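Local coordinates for protein hydroxyethylphosphonate dioxygenase (Streptomyces albus, PDB 6B9R) that probably uses non-haem iron and dioxygen to cleave the carbon-carbon bond of 2-hydroxyethylphosphonate, giving hydroxymethylphosphonate, at residues Asn80-Gly85 / Ser395-Pro400; Leu86-Val91 / Val375-Arg380; Tyr152-Phe157 / Gly179-Gly184; Gly159-Tyr164 / Ala201-Leu206. All coordinates share one frame; numbering follows the deposited sequence.

Contact 1 of 4, residues Asn80-Gly85 / Ser395-Pro400; sequences NDTPQG and SAYVIP
T82 OG1 sits at the edge of the Y397 ring, near the ring plane and 3.4 Å from CE2, while Q119 OE1 and S117 OG hydrogen-bond to it. T82 opens a type I beta turn that ends at G85, and an Asx turn precedes it: N80 OD1 accepts from T82 N at 2.9 Å. These turns lead into the edge strand 86-89 of a cupin-like antiparallel sheet and pack against the end of strand 395-398. The two side chains T82 and Y397 cross at about a right angle, with the threonine methyl CG2 3.9 Å from Y397 CD2. At its far end the tyrosine is fixed too, OH being hydrogen-bonded to H364 ND1. Next to this polar edge, I399 spreads over the glycine: chi1 of 71° puts CG1 near G85 O, and the extended chi2 carries CD1 on to 4.1 Å from G85 CA. Cutting the side chain back to an alanine here would probably uncover G85 CA and leave F223 of the second subunit without part of its apolar partner. The backbone closes the contact, I399 N donating to G85 O over 3.1 Å in a nearly straight bond (169°).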
# COMPACT_ATOMS: atom_id res chain seq x y z
N ASN A 80 -7.62 -9.41 15.06
CA ASN A 80 -7.48 -10.76 14.51
C ASN A 80 -8.76 -11.49 14.88
O ASN A 80 -9.00 -11.77 16.06
CB ASN A 80 -6.24 -11.47 15.07
CG ASN A 80 -6.04 -12.85 14.45
OD1 ASN A 80 -6.99 -13.55 14.12
ND2 ASN A 80 -4.78 -13.24 14.26
N ASP A 81 -9.60 -11.76 13.88
CA ASP A 81 -10.80 -12.56 14.09
C ASP A 81 -10.73 -13.90 13.36
O ASP A 81 -11.76 -14.56 13.22
CB ASP A 81 -12.05 -11.76 13.68
CG ASP A 81 -12.01 -11.29 12.24
OD1 ASP A 81 -11.28 -11.90 11.44
OD2 ASP A 81 -12.71 -10.30 11.91
N THR A 82 -9.54 -14.30 12.91
CA THR A 82 -9.31 -15.59 12.25
C THR A 82 -8.17 -16.32 12.95
O THR A 82 -7.11 -16.57 12.36
CB THR A 82 -9.00 -15.37 10.77
OG1 THR A 82 -9.86 -14.35 10.24
CG2 THR A 82 -9.20 -16.65 9.98
N PRO A 83 -8.35 -16.69 14.22
CA PRO A 83 -7.21 -17.19 15.02
C PRO A 83 -6.64 -18.52 14.55
O PRO A 83 -5.48 -18.80 14.84
CB PRO A 83 -7.79 -17.31 16.44
CG PRO A 83 -9.26 -17.48 16.22
CD PRO A 83 -9.58 -16.60 15.03
N GLN A 84 -7.43 -19.34 13.86
CA GLN A 84 -6.92 -20.59 13.29
C GLN A 84 -6.43 -20.45 11.85
O GLN A 84 -6.02 -21.45 11.24
CB GLN A 84 -8.01 -21.68 13.37
CG GLN A 84 -8.52 -21.89 14.81
CD GLN A 84 -9.53 -23.02 14.93
OE1 GLN A 84 -10.18 -23.40 13.96
NE2 GLN A 84 -9.65 -23.58 16.14
N GLY A 85 -6.45 -19.23 11.29
CA GLY A 85 -5.95 -18.99 9.95
C GLY A 85 -6.98 -19.24 8.86
O GLY A 85 -6.79 -18.80 7.72
N SER A 395 -19.48 -20.69 3.81
CA SER A 395 -18.37 -19.98 3.21
C SER A 395 -17.18 -19.99 4.17
O SER A 395 -17.30 -20.38 5.33
CB SER A 395 -18.77 -18.54 2.83
OG SER A 395 -19.42 -17.89 3.92
N ALA A 396 -16.02 -19.58 3.67
CA ALA A 396 -14.85 -19.53 4.53
C ALA A 396 -13.94 -18.39 4.10
O ALA A 396 -13.92 -17.98 2.94
CB ALA A 396 -14.07 -20.85 4.52
N TYR A 397 -13.19 -17.89 5.07
CA TYR A 397 -12.15 -16.90 4.85
C TYR A 397 -10.81 -17.50 5.25
O TYR A 397 -10.72 -18.18 6.28
CB TYR A 397 -12.42 -15.62 5.66
CG TYR A 397 -11.18 -14.79 5.72
CD1 TYR A 397 -10.72 -14.14 4.58
CD2 TYR A 397 -10.45 -14.69 6.89
CE1 TYR A 397 -9.57 -13.39 4.62
CE2 TYR A 397 -9.29 -13.93 6.94
CZ TYR A 397 -8.86 -13.28 5.80
OH TYR A 397 -7.70 -12.55 5.84
N VAL A 398 -9.78 -17.27 4.43
CA VAL A 398 -8.44 -17.82 4.65
C VAL A 398 -7.42 -16.69 4.55
O VAL A 398 -7.42 -15.93 3.57
CB VAL A 398 -8.09 -18.91 3.62
CG1 VAL A 398 -6.89 -19.74 4.10
CG2 VAL A 398 -9.32 -19.82 3.31
N ILE A 399 -6.54 -16.57 5.55
CA ILE A 399 -5.48 -15.56 5.52
C ILE A 399 -4.40 -16.00 4.54
O ILE A 399 -4.32 -17.19 4.20
CB ILE A 399 -4.88 -15.30 6.92
CG1 ILE A 399 -4.03 -16.50 7.39
CG2 ILE A 399 -5.97 -14.90 7.91
CD1 ILE A 399 -3.23 -16.21 8.71
N PRO A 400 -3.55 -15.08 4.08
CA PRO A 400 -2.41 -15.48 3.24
C PRO A 400 -1.55 -16.53 3.93
O PRO A 400 -1.42 -16.55 5.15
CB PRO A 400 -1.63 -14.17 3.05
CG PRO A 400 -2.65 -13.09 3.24
CD PRO A 400 -3.62 -13.62 4.27

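Contact 2 of 4, residues Leu86-Val91 / Val375-Arg380; sequences LRMMRV and VSVRWR
L86 lays its CB over one face of the W379 indole, 3.7 Å from the centroid of the five-membered ring and 17° off the ring normal, a CH-pi contact. From there the side chain continues toward strand 375-380: CG is anti to the backbone N (chi1 -173°), and the two methyls fork beyond it. CD2 follows the six-membered ring and comes 4.0 Å from W379 CH2, whereas CD1 reaches the neighbouring inward-facing residue of the same strand, 3.9 Å from V377 CG1. One leucine thus bridges an aromatic and a branched side chain two residues apart. M88 adds to this from farther along the strand. Its chain is extended beyond CG and runs antiparallel alongside V377, so that the terminal methyl CE lies 4.0 Å from V377 CB and 4.1 Å from W379 CZ3. No hydrogen bond joins the two strands directly, but W379 NE1 donates to Q84 O just ahead of L86, which helps to fix the turn of the indole. The packing is that of two layers of a cupin-like sandwich. Strand 86-89, an edge strand paired with 395-398, runs at 154° to strand 375-380 with the axes 9.6 Å apart, and 375-381 is itself held between strands 384-390 and 403-407.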
# COMPACT_ATOMS: atom_id res chain seq x y z
N LEU A 86 -8.05 -19.94 9.20
CA LEU A 86 -9.19 -20.17 8.33
C LEU A 86 -10.41 -20.14 9.23
O LEU A 86 -10.36 -20.63 10.36
CB LEU A 86 -9.08 -21.52 7.59
CG LEU A 86 -10.09 -21.89 6.49
CD1 LEU A 86 -9.48 -22.80 5.40
CD2 LEU A 86 -11.34 -22.56 7.09
N ARG A 87 -11.49 -19.51 8.77
CA ARG A 87 -12.72 -19.52 9.54
C ARG A 87 -13.90 -19.74 8.61
O ARG A 87 -13.96 -19.17 7.52
CB ARG A 87 -12.91 -18.21 10.33
CG ARG A 87 -14.23 -18.13 11.07
CD ARG A 87 -14.33 -16.89 11.97
NE ARG A 87 -13.56 -15.74 11.47
CZ ARG A 87 -13.96 -14.91 10.51
NH1 ARG A 87 -15.14 -15.08 9.91
NH2 ARG A 87 -13.18 -13.90 10.15
N MET A 88 -14.84 -20.58 9.05
CA MET A 88 -16.03 -20.88 8.27
C MET A 88 -17.20 -20.07 8.80
O MET A 88 -17.29 -19.75 9.99
CB MET A 88 -16.36 -22.37 8.32
CG MET A 88 -15.19 -23.23 7.91
SD MET A 88 -15.50 -25.01 8.02
CE MET A 88 -13.98 -25.56 7.26
N MET A 89 -18.12 -19.76 7.89
CA MET A 89 -19.40 -19.16 8.23
C MET A 89 -20.51 -20.05 7.71
O MET A 89 -20.42 -20.59 6.60
CB MET A 89 -19.51 -17.76 7.63
CG MET A 89 -20.77 -17.04 8.04
SD MET A 89 -20.79 -15.37 7.37
CE MET A 89 -22.34 -14.81 8.08
N ARG A 90 -21.57 -20.23 8.50
CA ARG A 90 -22.61 -21.19 8.18
C ARG A 90 -23.82 -20.51 7.54
O ARG A 90 -24.13 -19.35 7.82
CB ARG A 90 -23.08 -21.94 9.44
CG ARG A 90 -21.97 -22.57 10.27
CD ARG A 90 -21.18 -23.58 9.46
NE ARG A 90 -20.09 -24.16 10.24
CZ ARG A 90 -19.20 -25.01 9.74
NH1 ARG A 90 -19.27 -25.37 8.47
NH2 ARG A 90 -18.23 -25.50 10.52
N VAL A 91 -24.53 -21.27 6.71
CA VAL A 91 -25.79 -20.87 6.10
C VAL A 91 -26.71 -20.20 7.11
O VAL A 91 -27.30 -19.15 6.83
CB VAL A 91 -26.51 -22.08 5.49
CG1 VAL A 91 -27.94 -21.71 5.10
CG2 VAL A 91 -25.76 -22.58 4.30
N VAL A 375 -17.82 -30.05 1.54
CA VAL A 375 -16.39 -30.10 1.24
C VAL A 375 -15.64 -30.16 2.57
O VAL A 375 -15.81 -29.28 3.42
CB VAL A 375 -15.93 -28.89 0.42
CG1 VAL A 375 -14.42 -28.96 0.13
CG2 VAL A 375 -16.71 -28.78 -0.89
N SER A 376 -14.81 -31.18 2.74
CA SER A 376 -13.95 -31.26 3.92
C SER A 376 -12.68 -30.45 3.66
O SER A 376 -12.07 -30.57 2.59
CB SER A 376 -13.61 -32.71 4.27
OG SER A 376 -14.74 -33.40 4.81
N VAL A 377 -12.28 -29.64 4.64
CA VAL A 377 -11.12 -28.78 4.52
C VAL A 377 -10.14 -29.16 5.62
O VAL A 377 -10.54 -29.34 6.78
CB VAL A 377 -11.49 -27.29 4.62
CG1 VAL A 377 -10.28 -26.41 4.30
CG2 VAL A 377 -12.66 -26.96 3.67
N ARG A 378 -8.87 -29.29 5.27
CA ARG A 378 -7.83 -29.61 6.23
C ARG A 378 -6.70 -28.61 6.05
O ARG A 378 -6.26 -28.38 4.92
CB ARG A 378 -7.34 -31.05 6.06
CG ARG A 378 -8.48 -32.06 6.20
CD ARG A 378 -8.01 -33.48 5.99
NE ARG A 378 -9.07 -34.44 6.26
CZ ARG A 378 -10.03 -34.77 5.39
NH1 ARG A 378 -10.07 -34.21 4.18
NH2 ARG A 378 -10.95 -35.67 5.73
N TRP A 379 -6.25 -28.00 7.14
CA TRP A 379 -5.28 -26.93 6.96
C TRP A 379 -4.33 -26.90 8.15
O TRP A 379 -4.58 -27.52 9.18
CB TRP A 379 -5.99 -25.58 6.74
CG TRP A 379 -6.63 -24.94 7.94
CD1 TRP A 379 -6.07 -23.98 8.73
CD2 TRP A 379 -7.95 -25.17 8.45
NE1 TRP A 379 -6.96 -23.61 9.72
CE2 TRP A 379 -8.12 -24.33 9.57
CE3 TRP A 379 -9.00 -26.03 8.08
CZ2 TRP A 379 -9.29 -24.30 10.33
CZ3 TRP A 379 -10.17 -26.00 8.84
CH2 TRP A 379 -10.31 -25.13 9.95
N ARG A 380 -3.24 -26.18 7.96
CA ARG A 380 -2.23 -26.00 9.00
C ARG A 380 -2.00 -24.51 9.22
O ARG A 380 -2.12 -23.71 8.29
CB ARG A 380 -0.92 -26.70 8.63

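Contact 3 of 4, residues Tyr152-Phe157 / Gly179-Gly184; sequences YQFTYF and GDSVWG. With FE (Fe (III) ion), chain E; 2HE ((2-hydroxyethyl)phosphonic acid), chain F.
V182 turns CG1 between its backbone N and carbonyl carbon (chi1 59°), and F157 sets its ring anti to the carbonyl carbon (chi1 -64°); together these torsions bring the methyl to the edge of the ring, 3.7 Å from F157 CE2. Both belong to a pair of antiparallel strands in the cupin-like barrel that carries the iron. T155 with V182 and Q153 with G184 are hydrogen-bonded pairs, and F154 with W183 and Y156 with S181 are non-hydrogen-bonded ones. V182 CG1 also rests 3.8 Å from T155 CB, on the face that Q153 shares. On the other face Y156 runs toward the loop at G179, its OH 3.4 Å from G179 CA. Shortening this side chain to an alanine would probably leave G179 CA without the phenol that lies against it and open a gap beside the strand end. Beside the Q153-G184 pair, Y152 and W183 lie side by side, CD2 of the tyrosine 3.4 Å from CZ2 of the tryptophan, with the planes inclined at 34°. With H149 and H190, Q153 makes up the protein side of the metal site, its OE1 2.1 Å from the iron, which 2HE binds through O3 and O4. Q153 NE2 donates to 2HE O4 and, within the amide plane, to T155 OG1 at 2.6 Å, which fixes the rotation of the amide.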
# COMPACT_ATOMS: atom_id res chain seq x y z
N TYR A 152 -14.32 -2.53 -5.75
CA TYR A 152 -14.34 -3.37 -6.94
C TYR A 152 -15.36 -4.49 -6.75
O TYR A 152 -15.64 -4.91 -5.63
CB TYR A 152 -12.96 -3.99 -7.17
CG TYR A 152 -11.89 -2.97 -7.50
CD1 TYR A 152 -11.26 -2.24 -6.49
CD2 TYR A 152 -11.49 -2.76 -8.81
CE1 TYR A 152 -10.28 -1.31 -6.79
CE2 TYR A 152 -10.51 -1.84 -9.12
CZ TYR A 152 -9.90 -1.12 -8.11
OH TYR A 152 -8.93 -0.22 -8.44
N GLN A 153 -15.92 -4.99 -7.85
CA GLN A 153 -16.83 -6.12 -7.70
C GLN A 153 -16.48 -7.27 -8.63
O GLN A 153 -16.24 -7.06 -9.82
CB GLN A 153 -18.28 -5.72 -7.93
CG GLN A 153 -19.26 -6.78 -7.46
CD GLN A 153 -20.68 -6.26 -7.38
OE1 GLN A 153 -20.92 -5.20 -6.81
NE2 GLN A 153 -21.62 -6.98 -7.96
N PHE A 154 -16.42 -8.46 -8.06
CA PHE A 154 -16.46 -9.71 -8.81
C PHE A 154 -17.81 -10.35 -8.54
O PHE A 154 -18.17 -10.56 -7.37
CB PHE A 154 -15.34 -10.66 -8.38
CG PHE A 154 -15.55 -12.04 -8.90
CD1 PHE A 154 -15.22 -12.36 -10.20
CD2 PHE A 154 -16.15 -13.00 -8.11
CE1 PHE A 154 -15.46 -13.63 -10.70
CE2 PHE A 154 -16.40 -14.28 -8.61
CZ PHE A 154 -16.04 -14.59 -9.91
N THR A 155 -18.54 -10.67 -9.59
CA THR A 155 -19.87 -11.23 -9.45
C THR A 155 -19.94 -12.57 -10.16
O THR A 155 -19.51 -12.68 -11.32
CB THR A 155 -20.93 -10.28 -10.01
OG1 THR A 155 -20.84 -9.02 -9.33
CG2 THR A 155 -22.31 -10.86 -9.78
N TYR A 156 -20.45 -13.57 -9.47
CA TYR A 156 -20.71 -14.90 -10.01
C TYR A 156 -22.21 -15.12 -10.10
O TYR A 156 -22.92 -14.87 -9.12
CB TYR A 156 -20.08 -15.97 -9.13
CG TYR A 156 -20.33 -17.36 -9.63
CD1 TYR A 156 -19.48 -17.94 -10.56
CD2 TYR A 156 -21.41 -18.10 -9.17
CE1 TYR A 156 -19.71 -19.23 -11.03
CE2 TYR A 156 -21.65 -19.39 -9.63
CZ TYR A 156 -20.80 -19.94 -10.56
OH TYR A 156 -21.04 -21.22 -11.01
N PHE A 157 -22.71 -15.56 -11.26
CA PHE A 157 -24.14 -15.64 -11.52
C PHE A 157 -24.68 -17.06 -11.36
O PHE A 157 -24.06 -18.02 -11.80
CB PHE A 157 -24.45 -15.13 -12.93
CG PHE A 157 -24.13 -13.68 -13.13
CD1 PHE A 157 -25.05 -12.70 -12.78
CD2 PHE A 157 -22.91 -13.29 -13.66
CE1 PHE A 157 -24.76 -11.35 -12.96
CE2 PHE A 157 -22.60 -11.95 -13.85
CZ PHE A 157 -23.53 -10.97 -13.49
N GLY A 179 -22.75 -19.83 -13.82
CA GLY A 179 -21.36 -20.00 -14.17
C GLY A 179 -20.73 -18.84 -14.92
O GLY A 179 -19.51 -18.84 -15.09
N ASP A 180 -21.52 -17.88 -15.39
CA ASP A 180 -20.98 -16.64 -15.91
C ASP A 180 -20.46 -15.77 -14.75
O ASP A 180 -20.77 -16.01 -13.58
CB ASP A 180 -22.03 -15.87 -16.71
CG ASP A 180 -22.50 -16.63 -17.93
OD1 ASP A 180 -21.72 -17.44 -18.45
OD2 ASP A 180 -23.64 -16.41 -18.37
N SER A 181 -19.68 -14.76 -15.10
CA SER A 181 -19.11 -13.89 -14.08
C SER A 181 -18.66 -12.58 -14.71
O SER A 181 -18.45 -12.49 -15.92
CB SER A 181 -17.94 -14.58 -13.36
OG SER A 181 -16.89 -14.89 -14.26
N VAL A 182 -18.49 -11.57 -13.87
CA VAL A 182 -18.06 -10.26 -14.36
C VAL A 182 -17.21 -9.62 -13.28
O VAL A 182 -17.38 -9.89 -12.08
CB VAL A 182 -19.27 -9.38 -14.72
CG1 VAL A 182 -20.18 -9.19 -13.52
CG2 VAL A 182 -18.83 -8.02 -15.31
N TRP A 183 -16.25 -8.82 -13.71
CA TRP A 183 -15.38 -8.04 -12.83
C TRP A 183 -15.54 -6.58 -13.20
O TRP A 183 -15.57 -6.24 -14.39
CB TRP A 183 -13.91 -8.50 -12.97
CG TRP A 183 -12.93 -7.81 -12.04
CD1 TRP A 183 -12.49 -8.25 -10.81
CD2 TRP A 183 -12.26 -6.56 -12.27
NE1 TRP A 183 -11.58 -7.36 -10.28
CE2 TRP A 183 -11.44 -6.31 -11.15
CE3 TRP A 183 -12.29 -5.64 -13.32
CZ2 TRP A 183 -10.64 -5.17 -11.06
CZ3 TRP A 183 -11.50 -4.51 -13.23
CH2 TRP A 183 -10.68 -4.28 -12.11
N GLY A 184 -15.65 -5.70 -12.21
CA GLY A 184 -16.08 -4.33 -12.46
C GLY A 184 -15.33 -3.32 -11.61
O GLY A 184 -14.93 -3.61 -10.48
FE FE E . -22.50 -3.81 -6.48
O3 2HE F . -24.54 -3.06 -5.32
P 2HE F . -26.00 -3.32 -5.18
O1 2HE F . -26.84 -2.13 -5.86
O2 2HE F . -26.42 -3.47 -3.63
CA 2HE F . -26.30 -4.87 -6.07
CB 2HE F . -25.11 -5.79 -5.78
O4 2HE F . -23.96 -5.43 -6.56
O HOH W 1 -22.33 -5.24 -4.37

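Contact 4 of 4, residues Gly159-Tyr164 / Ala201-Leu206; sequences GPVNYY and AYILAL
V161 packs its two methyls against the start of strand 202-208, and nearly everything that is close in this contact belongs to it. CG1 stands anti to the backbone N (chi1 173°), which leaves CG2 beside that nitrogen and facing the backbone opposite: it comes 3.7 Å from Y202 N, and A201 CB lies 3.9 Å from the same V161 CG2. This is the tight part, a branched side chain pressed on a peptide and a small methyl. At G159, whose phi is positive, any side chain would run into A201 CA and P160 CD. P160 then forms the centre of an inverse gamma turn, V161 N bonding back to G159 O at 2.9 Å, and the turn delivers V161 to its place. Elsewhere the contact is slack. V161 CG1 and I203 CG2 are 4.2 Å apart, their side chains crossing at about a right angle, and P160 CD only grazes A201 CB at 4.4 Å. Y202, partly exposed, sends its CB away from segment 159-164, and its ring meets W126 instead. No hydrogen bond crosses. I203 leads inward, with its side chain about 4 Å (nearest atoms) from the bound 2-hydroxyethylphosphonate. In the fold, strand 161-167 lies between strands 170-175 and 190-194, whereas 202-208 lies between 123-129 and 152-158; the contact joins these two sheets, with M129 touching both V161 and I203.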
# COMPACT_ATOMS: atom_id res chain seq x y z
N GLY A 159 -28.37 -18.96 -12.20
CA GLY A 159 -29.70 -18.85 -12.76
C GLY A 159 -29.81 -17.71 -13.75
O GLY A 159 -28.81 -17.06 -14.10
N PRO A 160 -31.03 -17.45 -14.24
CA PRO A 160 -31.24 -16.47 -15.33
C PRO A 160 -31.27 -15.03 -14.83
O PRO A 160 -32.31 -14.37 -14.76
CB PRO A 160 -32.59 -16.93 -15.91
CG PRO A 160 -33.32 -17.49 -14.72
CD PRO A 160 -32.26 -18.17 -13.89
N VAL A 161 -30.09 -14.52 -14.48
CA VAL A 161 -29.91 -13.17 -13.98
C VAL A 161 -29.54 -12.25 -15.13
O VAL A 161 -28.68 -12.59 -15.96
CB VAL A 161 -28.83 -13.13 -12.88
CG1 VAL A 161 -28.53 -11.68 -12.48
CG2 VAL A 161 -29.27 -13.95 -11.66
N ASN A 162 -30.18 -11.08 -15.20
CA ASN A 162 -29.77 -10.03 -16.13
C ASN A 162 -28.84 -9.07 -15.41
O ASN A 162 -29.13 -8.63 -14.29
CB ASN A 162 -30.98 -9.27 -16.68
CG ASN A 162 -31.61 -9.95 -17.86
OD1 ASN A 162 -31.13 -10.98 -18.33
ND2 ASN A 162 -32.70 -9.38 -18.37
N TYR A 163 -27.73 -8.73 -16.07
CA TYR A 163 -26.73 -7.80 -15.56
C TYR A 163 -26.84 -6.48 -16.32
O TYR A 163 -26.77 -6.46 -17.55
CB TYR A 163 -25.32 -8.37 -15.71
CG TYR A 163 -24.24 -7.46 -15.17
CD1 TYR A 163 -24.29 -7.00 -13.87
CD2 TYR A 163 -23.16 -7.07 -15.96
CE1 TYR A 163 -23.31 -6.17 -13.36
CE2 TYR A 163 -22.18 -6.21 -15.46
CZ TYR A 163 -22.26 -5.78 -14.16
OH TYR A 163 -21.29 -4.95 -13.65
N TYR A 164 -27.04 -5.39 -15.59
CA TYR A 164 -27.16 -4.06 -16.16
C TYR A 164 -25.97 -3.22 -15.72
O TYR A 164 -25.57 -3.28 -14.55
CB TYR A 164 -28.46 -3.39 -15.71
CG TYR A 164 -29.69 -4.20 -16.01
CD1 TYR A 164 -30.08 -5.24 -15.17
CD2 TYR A 164 -30.47 -3.94 -17.13
CE1 TYR A 164 -31.20 -6.00 -15.44
CE2 TYR A 164 -31.59 -4.68 -17.41
CZ TYR A 164 -31.96 -5.71 -16.56
OH TYR A 164 -33.08 -6.45 -16.84
N ALA A 201 -32.56 -17.34 -8.87
CA ALA A 201 -31.81 -16.31 -9.59
C ALA A 201 -31.10 -15.46 -8.55
O ALA A 201 -31.75 -14.67 -7.86
CB ALA A 201 -32.72 -15.46 -10.48
N TYR A 202 -29.79 -15.62 -8.43
CA TYR A 202 -29.05 -14.88 -7.42
C TYR A 202 -27.59 -14.76 -7.85
O TYR A 202 -27.17 -15.33 -8.85
CB TYR A 202 -29.18 -15.54 -6.04
CG TYR A 202 -28.63 -16.96 -5.92
CD1 TYR A 202 -29.44 -18.06 -6.19
CD2 TYR A 202 -27.34 -17.19 -5.49
CE1 TYR A 202 -28.96 -19.35 -6.07
CE2 TYR A 202 -26.84 -18.48 -5.36
CZ TYR A 202 -27.66 -19.55 -5.65
OH TYR A 202 -27.18 -20.84 -5.52
N ILE A 203 -26.83 -13.97 -7.09
CA ILE A 203 -25.42 -13.75 -7.36
C ILE A 203 -24.63 -13.89 -6.07
O ILE A 203 -25.15 -13.72 -4.96
CB ILE A 203 -25.14 -12.37 -7.99
CG1 ILE A 203 -25.47 -11.23 -7.01
CG2 ILE A 203 -25.87 -12.21 -9.33
CD1 ILE A 203 -25.29 -9.85 -7.61
N LEU A 204 -23.37 -14.22 -6.22
CA LEU A 204 -22.37 -14.01 -5.18
C LEU A 204 -21.63 -12.76 -5.61
O LEU A 204 -20.80 -12.80 -6.53
CB LEU A 204 -21.44 -15.21 -5.02
CG LEU A 204 -21.96 -16.39 -4.17
CD1 LEU A 204 -22.11 -15.99 -2.70
CD2 LEU A 204 -23.27 -16.96 -4.69
N ALA A 205 -21.98 -11.64 -4.98
CA ALA A 205 -21.39 -10.32 -5.24
C ALA A 205 -20.22 -10.14 -4.28
O ALA A 205 -20.40 -9.73 -3.13
CB ALA A 205 -22.43 -9.21 -5.06
N LEU A 206 -19.02 -10.48 -4.75
CA LEU A 206 -17.83 -10.49 -3.91
C LEU A 206 -17.08 -9.18 -4.14
O LEU A 206 -16.15 -9.09 -4.95
CB LEU A 206 -16.97 -11.72 -4.22
CG LEU A 206 -17.70 -13.07 -4.32
CD1 LEU A 206 -16.71 -14.24 -4.48
CD2 LEU A 206 -18.61 -13.31 -3.13

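The four contacts form two pairs, one in each of two antiparallel sheet systems. Contacts 1 and 2, with centres 9 Å apart, share neighbouring strands 395-398 and 86-89; the N-terminal strand 86-89 thus joins a sheet otherwise made of strands from 317-320 onward. Contacts 3 and 4 are 8 Å apart at their centres and meet where strand 152-158 pairs with 202-208, in the barrel that holds iron and substrate. The pairs lie 23 to 27 Å apart between centres. Along the chain, contact 2 is nested within contact 1 and both enclose contacts 3 and 4, whose segments interleave. The long outer loop therefore ties the second barrel-like unit to residues preceding the catalytic one.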